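Local coordinates for protein DMATS type aromatic prenyltransferase (Streptomyces coelicolor, PDB 6ZS0) that probably transfers a dimethylallyl group to carbon 5 of the indole ring of tryptophan, as an aromatic prenyltransferase of the ABBA-barrel fold, at residues Gly12-Leu17 with Thr30-Leu35; Phe66-Arg71 with Ala341-Glu346; Gly234-Ala239 with Leu273-Arg278. All blocks are in the same frame, centred on the assembly; numbering follows the deposited sequence.

Interaction 1: Gly12-Leu17 with Thr30-Leu35; sequences GQLRRL and TYAQVL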
loop_
_atom_site.group_PDB
_atom_site.type_symbol
_atom_site.label_atom_id
_atom_site.label_comp_id
_atom_site.label_asym_id
_atom_site.label_seq_id
_atom_site.Cartn_x
_atom_site.Cartn_y
_atom_site.Cartn_z
ATOM N N GLY A 12 5.587 -12.885 -12.540
ATOM C CA GLY A 12 5.224 -12.505 -13.902
ATOM C C GLY A 12 4.625 -11.118 -13.905
ATOM O O GLY A 12 4.996 -10.295 -14.750
ATOM N N GLN A 13 3.748 -10.827 -12.940
ATOM C CA GLN A 13 3.131 -9.494 -12.819
ATOM C C GLN A 13 4.215 -8.461 -12.522
ATOM O O GLN A 13 4.176 -7.398 -13.114
ATOM C CB GLN A 13 2.038 -9.503 -11.754
ATOM C CG GLN A 13 0.800 -10.279 -12.186
ATOM C CD GLN A 13 -0.240 -10.353 -11.106
ATOM O OE1 GLN A 13 0.072 -10.546 -9.928
ATOM N NE2 GLN A 13 -1.484 -10.096 -11.498
ATOM N N LEU A 14 5.137 -8.752 -11.603
ATOM C CA LEU A 14 6.200 -7.793 -11.231
ATOM C C LEU A 14 7.018 -7.474 -12.489
ATOM O O LEU A 14 7.300 -6.299 -12.733
ATOM C CB LEU A 14 7.057 -8.364 -10.102
ATOM C CG LEU A 14 8.172 -7.435 -9.598
ATOM C CD1 LEU A 14 8.492 -7.712 -8.133
ATOM C CD2 LEU A 14 9.426 -7.547 -10.458
ATOM N N ARG A 15 7.361 -8.489 -13.265
ATOM C CA ARG A 15 8.208 -8.325 -14.464
ATOM C C ARG A 15 7.497 -7.463 -15.500
ATOM O O ARG A 15 8.155 -6.533 -16.055
ATOM C CB ARG A 15 8.569 -9.683 -15.046
ATOM C CG ARG A 15 9.548 -10.475 -14.200
ATOM C CD ARG A 15 9.751 -11.844 -14.822
ATOM N NE ARG A 15 10.544 -12.689 -13.934
ATOM C CZ ARG A 15 11.873 -12.694 -13.871
ATOM N NH1 ARG A 15 12.496 -13.508 -13.026
ATOM N NH2 ARG A 15 12.573 -11.906 -14.660
ATOM N N ARG A 16 6.236 -7.764 -15.789
ATOM C CA ARG A 16 5.482 -7.048 -16.846
ATOM C C ARG A 16 5.218 -5.619 -16.386
ATOM O O ARG A 16 5.404 -4.691 -17.184
ATOM C CB ARG A 16 4.208 -7.795 -17.229
ATOM C CG ARG A 16 4.469 -9.160 -17.855
ATOM C CD ARG A 16 3.198 -9.801 -18.361
ATOM N NE ARG A 16 2.180 -9.902 -17.315
ATOM C CZ ARG A 16 2.014 -10.943 -16.512
ATOM N NH1 ARG A 16 2.780 -12.007 -16.630
ATOM N NH2 ARG A 16 1.057 -10.922 -15.600
ATOM N N LEU A 17 4.818 -5.424 -15.133
ATOM C CA LEU A 17 4.577 -4.072 -14.594
ATOM C C LEU A 17 5.891 -3.296 -14.535
ATOM O O LEU A 17 5.871 -2.125 -14.882
ATOM C CB LEU A 17 3.952 -4.167 -13.200
ATOM C CG LEU A 17 2.478 -4.498 -13.134
ATOM C CD1 LEU A 17 2.099 -4.796 -11.685
ATOM C CD2 LEU A 17 1.628 -3.362 -13.702
ATOM N N THR A 30 16.396 -8.624 -10.817
ATOM C CA THR A 30 16.805 -8.428 -9.403
ATOM C C THR A 30 15.546 -8.452 -8.525
ATOM O O THR A 30 15.525 -9.169 -7.539
ATOM C CB THR A 30 17.640 -7.162 -9.242
ATOM O OG1 THR A 30 18.812 -7.457 -10.006
ATOM C CG2 THR A 30 17.986 -6.837 -7.802
ATOM N N TYR A 31 14.523 -7.695 -8.903
ATOM C CA TYR A 31 13.348 -7.455 -8.021
ATOM C C TYR A 31 12.412 -8.662 -8.006
ATOM O O TYR A 31 11.798 -8.930 -6.970
ATOM C CB TYR A 31 12.679 -6.137 -8.425
ATOM C CG TYR A 31 13.476 -4.909 -8.064
ATOM C CD1 TYR A 31 14.096 -4.811 -6.830
ATOM C CD2 TYR A 31 13.618 -3.847 -8.947
ATOM C CE1 TYR A 31 14.787 -3.681 -6.452
ATOM C CE2 TYR A 31 14.325 -2.708 -8.590
ATOM C CZ TYR A 31 14.928 -2.635 -7.348
ATOM O OH TYR A 31 15.593 -1.530 -6.939
ATOM N N ALA A 32 12.320 -9.390 -9.108
ATOM C CA ALA A 32 11.586 -10.666 -9.161
ATOM C C ALA A 32 12.196 -11.636 -8.139
ATOM O O ALA A 32 11.428 -12.279 -7.401
ATOM C CB ALA A 32 11.604 -11.227 -10.545
ATOM N N GLN A 33 13.529 -11.697 -8.068
ATOM C CA GLN A 33 14.241 -12.552 -7.087
ATOM C C GLN A 33 13.940 -12.037 -5.664
ATOM O O GLN A 33 13.701 -12.850 -4.770
ATOM C CB GLN A 33 15.738 -12.593 -7.408
ATOM C CG GLN A 33 16.574 -13.263 -6.332
ATOM C CD GLN A 33 18.033 -13.387 -6.710
ATOM O OE1 GLN A 33 18.627 -12.466 -7.276
ATOM N NE2 GLN A 33 18.635 -14.518 -6.362
ATOM N N VAL A 34 13.913 -10.728 -5.462
ATOM C CA VAL A 34 13.648 -10.145 -4.121
ATOM C C VAL A 34 12.228 -10.558 -3.672
ATOM O O VAL A 34 12.073 -10.928 -2.487
ATOM C CB VAL A 34 13.843 -8.626 -4.128
ATOM C CG1 VAL A 34 13.304 -7.960 -2.875
ATOM C CG2 VAL A 34 15.306 -8.259 -4.322
ATOM N N LEU A 35 11.253 -10.531 -4.583
ATOM C CA LEU A 35 9.837 -10.824 -4.232
ATOM C C LEU A 35 9.718 -12.309 -3.913
ATOM O O LEU A 35 9.146 -12.648 -2.892
ATOM C CB LEU A 35 8.905 -10.452 -5.381
ATOM C CG LEU A 35 7.442 -10.863 -5.166
ATOM C CD1 LEU A 35 6.894 -10.282 -3.868
ATOM C CD2 LEU A 35 6.578 -10.480 -6.348
#
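Leu14 and Leu35 meet between two helices, their side chains running alongside each other, head to tail, with Leu14 CD1 3.8 Å from Leu35 CD2. These apolar contacts carry most of the interface. With its CG swung anti to the backbone N (chi1 -178°), Leu14 reaches straight across, and its two methyls divide the opposing helix between them. CD1 settles by the carbonyl of Tyr31, 3.7 Å from Tyr31 O, and CD2 sits against the following peptide nitrogen, 3.7 Å from Ala32 N, while also brushing Tyr31 CB. The phenol of Tyr31 leads elsewhere, its OH hydrogen-bonded to the backbone carbonyl of Arg141.

A second kind of contact joins a charged group to a methyl. The Arg15 chain, extended from CG to NE, lays one face of its guanidinium over Ala32 CB, which is 3.5 Å from Arg15 NH1 and displaced toward the rim of the plane.

Leu14 and Ala32 are the closest pair of CA atoms, 6.4 Å apart, the small alanine facing the larger leucine. The two segments run nearly antiparallel at 153°, as in a helical hairpin, here formed by helices 6-20 and 25-39 and packed through Leu14 against Phe66 of the barrel.

Interaction 2: Phe66-Arg71 with Ala341-Glu346; sequences FSLSFR and AYLSSE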
loop_
_atom_site.group_PDB
_atom_site.type_symbol
_atom_site.label_atom_id
_atom_site.label_comp_id
_atom_site.label_asym_id
_atom_site.label_seq_id
_atom_site.Cartn_x
_atom_site.Cartn_y
_atom_site.Cartn_z
ATOM N N PHE A 66 0.502 -4.357 -5.891
ATOM C CA PHE A 66 1.419 -3.444 -6.599
ATOM C C PHE A 66 0.891 -2.025 -6.513
ATOM O O PHE A 66 -0.304 -1.812 -6.229
ATOM C CB PHE A 66 1.572 -3.835 -8.059
ATOM C CG PHE A 66 2.130 -5.224 -8.228
ATOM C CD1 PHE A 66 1.296 -6.295 -8.521
ATOM C CD2 PHE A 66 3.484 -5.459 -8.050
ATOM C CE1 PHE A 66 1.810 -7.576 -8.680
ATOM C CE2 PHE A 66 3.996 -6.740 -8.197
ATOM C CZ PHE A 66 3.163 -7.793 -8.528
ATOM N N SER A 67 1.772 -1.072 -6.713
ATOM C CA SER A 67 1.338 0.327 -6.905
ATOM C C SER A 67 2.236 1.011 -7.924
ATOM O O SER A 67 3.419 0.669 -8.020
ATOM C CB SER A 67 1.261 1.068 -5.595
ATOM O OG SER A 67 2.531 1.264 -4.987
ATOM N N LEU A 68 1.665 1.987 -8.620
ATOM C CA LEU A 68 2.415 2.928 -9.477
ATOM C C LEU A 68 2.106 4.330 -9.009
ATOM O O LEU A 68 0.905 4.691 -8.957
ATOM C CB LEU A 68 2.015 2.751 -10.934
ATOM C CG LEU A 68 2.492 1.461 -11.587
ATOM C CD1 LEU A 68 1.944 1.329 -12.994
ATOM C CD2 LEU A 68 4.003 1.381 -11.606
ATOM N N SER A 69 3.151 5.097 -8.686
ATOM C CA SER A 69 3.077 6.505 -8.218
ATOM C C SER A 69 3.593 7.436 -9.315
ATOM O O SER A 69 4.780 7.302 -9.707
ATOM C CB SER A 69 3.837 6.718 -6.957
ATOM O OG SER A 69 3.377 5.871 -5.929
ATOM N N PHE A 70 2.754 8.386 -9.707
ATOM C CA PHE A 70 2.970 9.338 -10.819
ATOM C C PHE A 70 3.290 10.718 -10.228
ATOM O O PHE A 70 2.473 11.262 -9.508
ATOM C CB PHE A 70 1.736 9.283 -11.722
ATOM C CG PHE A 70 1.442 7.922 -12.318
ATOM C CD1 PHE A 70 0.551 7.046 -11.710
ATOM C CD2 PHE A 70 2.080 7.503 -13.485
ATOM C CE1 PHE A 70 0.278 5.803 -12.264
ATOM C CE2 PHE A 70 1.805 6.254 -14.030
ATOM C CZ PHE A 70 0.910 5.407 -13.417
ATOM N N ARG A 71 4.449 11.295 -10.587
ATOM C CA ARG A 71 4.910 12.660 -10.191
ATOM C C ARG A 71 5.144 13.433 -11.492
ATOM O O ARG A 71 5.641 12.850 -12.452
ATOM C CB ARG A 71 6.174 12.554 -9.325
ATOM C CG ARG A 71 6.602 13.852 -8.650
ATOM N N ALA A 341 -1.889 4.730 -7.910
ATOM C CA ALA A 341 -2.879 3.671 -8.177
ATOM C C ALA A 341 -2.371 2.411 -7.513
ATOM O O ALA A 341 -1.264 2.015 -7.794
ATOM C CB ALA A 341 -3.092 3.476 -9.665
ATOM N N TYR A 342 -3.193 1.838 -6.625
ATOM C CA TYR A 342 -2.925 0.540 -5.973
ATOM C C TYR A 342 -3.588 -0.531 -6.818
ATOM O O TYR A 342 -4.818 -0.444 -7.041
ATOM C CB TYR A 342 -3.385 0.576 -4.510
ATOM C CG TYR A 342 -2.554 1.545 -3.727
ATOM C CD1 TYR A 342 -2.831 2.903 -3.768
ATOM C CD2 TYR A 342 -1.398 1.146 -3.096
ATOM C CE1 TYR A 342 -2.027 3.829 -3.129
ATOM C CE2 TYR A 342 -0.576 2.057 -2.460
ATOM C CZ TYR A 342 -0.878 3.403 -2.491
ATOM O OH TYR A 342 -0.051 4.303 -1.871
ATOM N N LEU A 343 -2.805 -1.510 -7.253
ATOM C CA LEU A 343 -3.208 -2.509 -8.263
ATOM C C LEU A 343 -3.229 -3.905 -7.646
ATOM O O LEU A 343 -2.187 -4.366 -7.116
ATOM C CB LEU A 343 -2.253 -2.442 -9.452
ATOM C CG LEU A 343 -2.123 -1.052 -10.080
ATOM C CD1 LEU A 343 -1.054 -1.029 -11.177
ATOM C CD2 LEU A 343 -3.449 -0.541 -10.601
ATOM N N SER A 344 -4.375 -4.553 -7.757
ATOM C CA SER A 344 -4.641 -5.875 -7.174
ATOM C C SER A 344 -3.964 -6.959 -8.014
ATOM O O SER A 344 -4.108 -6.947 -9.228
ATOM C CB SER A 344 -6.141 -6.102 -7.090
ATOM O OG SER A 344 -6.745 -5.166 -6.193
ATOM N N SER A 345 -3.306 -7.923 -7.388
ATOM C CA SER A 345 -2.722 -9.077 -8.098
ATOM C C SER A 345 -3.822 -10.026 -8.599
ATOM O O SER A 345 -3.725 -10.530 -9.701
ATOM C CB SER A 345 -1.713 -9.767 -7.220
ATOM O OG SER A 345 -1.373 -11.024 -7.770
ATOM N N GLU A 346 -4.844 -10.287 -7.795
ATOM C CA GLU A 346 -5.999 -11.164 -8.147
ATOM C C GLU A 346 -5.495 -12.563 -8.531
ATOM O O GLU A 346 -6.058 -13.192 -9.426
ATOM C CB GLU A 346 -6.877 -10.433 -9.175
ATOM C CG GLU A 346 -7.542 -9.204 -8.543
ATOM C CD GLU A 346 -8.773 -8.630 -9.213
ATOM O OE1 GLU A 346 -9.225 -9.206 -10.192
ATOM O OE2 GLU A 346 -9.266 -7.589 -8.736
#
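Phe66 O is gripped from two directions: Leu343 N gives it a nearly straight hydrogen bond of 2.7 Å (176° at the hydrogen), and Tyr342 CA adds a weaker CH...O contact at 3.5 Å. The amide approaches from above the carbonyl plane, 35° out of it. Its return partner, Phe66 N to Leu343 O at 3.0 Å, does lie in the carbonyl plane, and together the two bonds make Phe66 and Leu343 an antiparallel hydrogen-bonded pair. Leu68 and Ala341 repeat the pattern with a further reciprocal pair. Between them Ser67 and Tyr342 form the non-hydrogen-bonded pair, where Ser67 CA comes to 3.2 Å from Ala341 O in another CH...O contact.

The side chains sort by face. Phe66, Leu68, Ala341 and Leu343 share one, on which Leu68 CD1 touches Leu343 CD1 at 4.2 Å; helices 6-20 and 303-312 cover this apolar side. Ser67 and Tyr342 occupy the other. There Tyr342 CG, turned beside its own backbone N (chi1 -66°), brings the CD2 side of the phenol alongside Ser67 CB, 3.6 Å away.

Strands 64-70 and 338-344 are the first and last of the ten-strand sheet, so this pairing closes the barrel. Its chemistry implies a seam held by reciprocal backbone bonds, apolar toward the helices and more polar toward the barrel interior, where prenyltransferases of this fold hold their substrates.

Interaction 3: Gly234-Ala239 with Leu273-Arg278; sequences GFFRTA and LYIPVR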
loop_
_atom_site.group_PDB
_atom_site.type_symbol
_atom_site.label_atom_id
_atom_site.label_comp_id
_atom_site.label_asym_id
_atom_site.label_seq_id
_atom_site.Cartn_x
_atom_site.Cartn_y
_atom_site.Cartn_z
ATOM N N GLY A 234 -11.462 18.142 -4.848
ATOM C CA GLY A 234 -11.547 17.750 -6.261
ATOM C C GLY A 234 -11.217 16.278 -6.425
ATOM O O GLY A 234 -11.943 15.564 -7.133
ATOM N N PHE A 235 -10.170 15.829 -5.759
ATOM C CA PHE A 235 -9.697 14.439 -5.876
ATOM C C PHE A 235 -10.765 13.545 -5.252
ATOM O O PHE A 235 -11.141 12.536 -5.871
ATOM C CB PHE A 235 -8.345 14.266 -5.203
ATOM C CG PHE A 235 -8.007 12.836 -4.917
ATOM C CD1 PHE A 235 -7.655 11.980 -5.950
ATOM C CD2 PHE A 235 -8.067 12.345 -3.633
ATOM C CE1 PHE A 235 -7.386 10.649 -5.691
ATOM C CE2 PHE A 235 -7.746 11.025 -3.379
ATOM C CZ PHE A 235 -7.405 10.187 -4.406
ATOM N N PHE A 236 -11.225 13.903 -4.056
ATOM C CA PHE A 236 -12.283 13.141 -3.346
ATOM C C PHE A 236 -13.461 12.923 -4.309
ATOM O O PHE A 236 -13.952 11.802 -4.447
ATOM C CB PHE A 236 -12.707 13.849 -2.061
ATOM C CG PHE A 236 -13.831 13.168 -1.309
ATOM C CD1 PHE A 236 -13.594 12.432 -0.150
ATOM C CD2 PHE A 236 -15.143 13.326 -1.716
ATOM C CE1 PHE A 236 -14.649 11.837 0.539
ATOM C CE2 PHE A 236 -16.185 12.705 -1.045
ATOM C CZ PHE A 236 -15.932 11.972 0.090
ATOM N N ARG A 237 -13.928 13.984 -4.960
ATOM C CA ARG A 237 -15.137 13.905 -5.810
ATOM C C ARG A 237 -14.863 13.088 -7.073
ATOM O O ARG A 237 -15.749 12.308 -7.469
ATOM C CB ARG A 237 -15.636 15.311 -6.154
ATOM C CG ARG A 237 -16.174 16.065 -4.949
ATOM C CD ARG A 237 -16.976 17.284 -5.346
ATOM N NE ARG A 237 -17.845 17.658 -4.236
ATOM C CZ ARG A 237 -17.542 18.528 -3.277
ATOM N NH1 ARG A 237 -16.382 19.170 -3.285
ATOM N NH2 ARG A 237 -18.406 18.755 -2.305
ATOM N N THR A 238 -13.696 13.251 -7.692
ATOM C CA THR A 238 -13.345 12.508 -8.927
ATOM C C THR A 238 -13.274 11.015 -8.603
ATOM O O THR A 238 -13.821 10.223 -9.368
ATOM C CB THR A 238 -12.047 13.007 -9.559
ATOM O OG1 THR A 238 -12.227 14.391 -9.879
ATOM C CG2 THR A 238 -11.661 12.224 -10.798
ATOM N N ALA A 239 -12.616 10.658 -7.512
ATOM C CA ALA A 239 -12.315 9.251 -7.174
ATOM C C ALA A 239 -13.606 8.545 -6.765
ATOM O O ALA A 239 -13.839 7.415 -7.173
ATOM C CB ALA A 239 -11.277 9.199 -6.077
ATOM N N LEU A 273 -4.212 11.115 1.012
ATOM C CA LEU A 273 -5.601 10.603 1.108
ATOM C C LEU A 273 -5.809 9.422 0.167
ATOM O O LEU A 273 -5.475 9.544 -1.016
ATOM C CB LEU A 273 -6.592 11.715 0.772
ATOM C CG LEU A 273 -8.064 11.324 0.895
ATOM C CD1 LEU A 273 -8.445 11.070 2.331
ATOM C CD2 LEU A 273 -8.962 12.414 0.327
ATOM N N TYR A 274 -6.297 8.307 0.716
ATOM C CA TYR A 274 -6.549 7.029 0.002
ATOM C C TYR A 274 -8.063 6.822 -0.107
ATOM O O TYR A 274 -8.777 6.827 0.931
ATOM C CB TYR A 274 -5.942 5.844 0.758
ATOM C CG TYR A 274 -4.455 5.930 1.023
ATOM C CD1 TYR A 274 -3.531 5.284 0.206
ATOM C CD2 TYR A 274 -3.974 6.645 2.106
ATOM C CE1 TYR A 274 -2.160 5.380 0.451
ATOM C CE2 TYR A 274 -2.618 6.720 2.384
ATOM C CZ TYR A 274 -1.706 6.116 1.543
ATOM O OH TYR A 274 -0.360 6.231 1.797
ATOM N N ILE A 275 -8.552 6.661 -1.325
ATOM C CA ILE A 275 -9.972 6.336 -1.595
ATOM C C ILE A 275 -10.056 4.922 -2.172
ATOM O O ILE A 275 -9.462 4.643 -3.208
ATOM C CB ILE A 275 -10.590 7.381 -2.545
ATOM C CG1 ILE A 275 -10.461 8.820 -2.024
ATOM C CG2 ILE A 275 -12.028 7.021 -2.849
ATOM C CD1 ILE A 275 -11.083 9.075 -0.729
ATOM N N PRO A 276 -10.844 4.021 -1.548
ATOM C CA PRO A 276 -11.043 2.656 -2.056
ATOM C C PRO A 276 -11.995 2.652 -3.266
ATOM O O PRO A 276 -13.144 2.197 -3.175
ATOM C CB PRO A 276 -11.600 1.926 -0.835
ATOM C CG PRO A 276 -12.344 2.981 -0.087
ATOM C CD PRO A 276 -11.537 4.248 -0.276
ATOM N N VAL A 277 -11.455 3.090 -4.401
ATOM C CA VAL A 277 -12.259 3.349 -5.633
ATOM C C VAL A 277 -12.992 2.070 -6.061
ATOM O O VAL A 277 -14.071 2.187 -6.636
ATOM C CB VAL A 277 -11.376 3.906 -6.759
ATOM C CG1 VAL A 277 -10.302 2.960 -7.173
ATOM C CG2 VAL A 277 -12.193 4.311 -7.980
ATOM N N ARG A 278 -12.458 0.877 -5.755
ATOM C CA ARG A 278 -13.094 -0.391 -6.196
ATOM C C ARG A 278 -14.496 -0.515 -5.635
ATOM O O ARG A 278 -15.281 -1.301 -6.180
ATOM C CB ARG A 278 -12.264 -1.640 -5.853
ATOM C CG ARG A 278 -12.031 -1.911 -4.373
ATOM C CD ARG A 278 -11.403 -3.283 -4.213
ATOM N NE ARG A 278 -12.398 -4.276 -4.595
ATOM C CZ ARG A 278 -12.156 -5.546 -4.971
ATOM N NH1 ARG A 278 -13.164 -6.313 -5.315
ATOM N NH2 ARG A 278 -10.941 -6.026 -4.993
#
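A chi1 of 162° swings the Phe235 ring away from its own backbone N and out toward the strand, while Ile275, with chi1 -56°, keeps CG1 beside its backbone N and leaves CG2 anti to that N, where it meets Ala239. The two side chains of Phe235 and Ile275 then pass alongside each other, each pointing back toward the other's backbone, and Phe235 CE2 comes to rest 3.8 Å from Ile275 CG1.

Ile275 works as a three-way partner: besides CG1, its CG2 lies 4.0 Å from Ala239 CB, and its CD1 reaches 4.2 Å from Phe236 CD1. Phe235 also spans to Leu273, crossing it obliquely, with CD2 of the ring 4.1 Å from CD2 of the leucine and CE2 3.6 Å from Leu273 O. Within the helix, Ala239 CB lies over one face of the same phenyl ring, near its rim.

After the strand, Pro276 centres an inverse gamma turn, beyond which Val277 faces the helix again and places CG2 3.6 Å from Ala239 O. That carbonyl also accepts a hydrogen bond from Arg290.

Helix 229-240 thus lies almost along strand 270-275, at 13° between the short segments, on the outer side of the barrel; Tyr274 points the other way. Across this interface the chemistry is mostly that of aliphatic groups and phenyl rings, with two carbonyl oxygens also touched by carbon atoms, so the attachment rests on shape and exclusion of water, while backbone bonds to Leu329, Leu327 and Gln255 secure the strand in its sheet.

How the interactions relate
The three contacts illustrate how an ABBA barrel is assembled: interaction 2 closes the sheet, interaction 1 pairs two helices of the outer layer, and interaction 3 packs another onto a barrel strand. Interaction 1 rests on interaction 2, their centres 14 Å apart; Gln13 OE1 is 2.6 Å from Ser345 OG, a probable hydrogen bond, and Leu17 CD1 packs 3.5 Å from Phe66 CG. Interaction 3, also 14 Å from interaction 2 centre to centre, touches it through the inward-facing Tyr274 of its strand, whose CE1 is 3.3 Å from Tyr342 OH. These tyrosines face the lumen that houses the active site in this family. Interactions 1 and 3 remain about 12 Å apart at their nearest atoms.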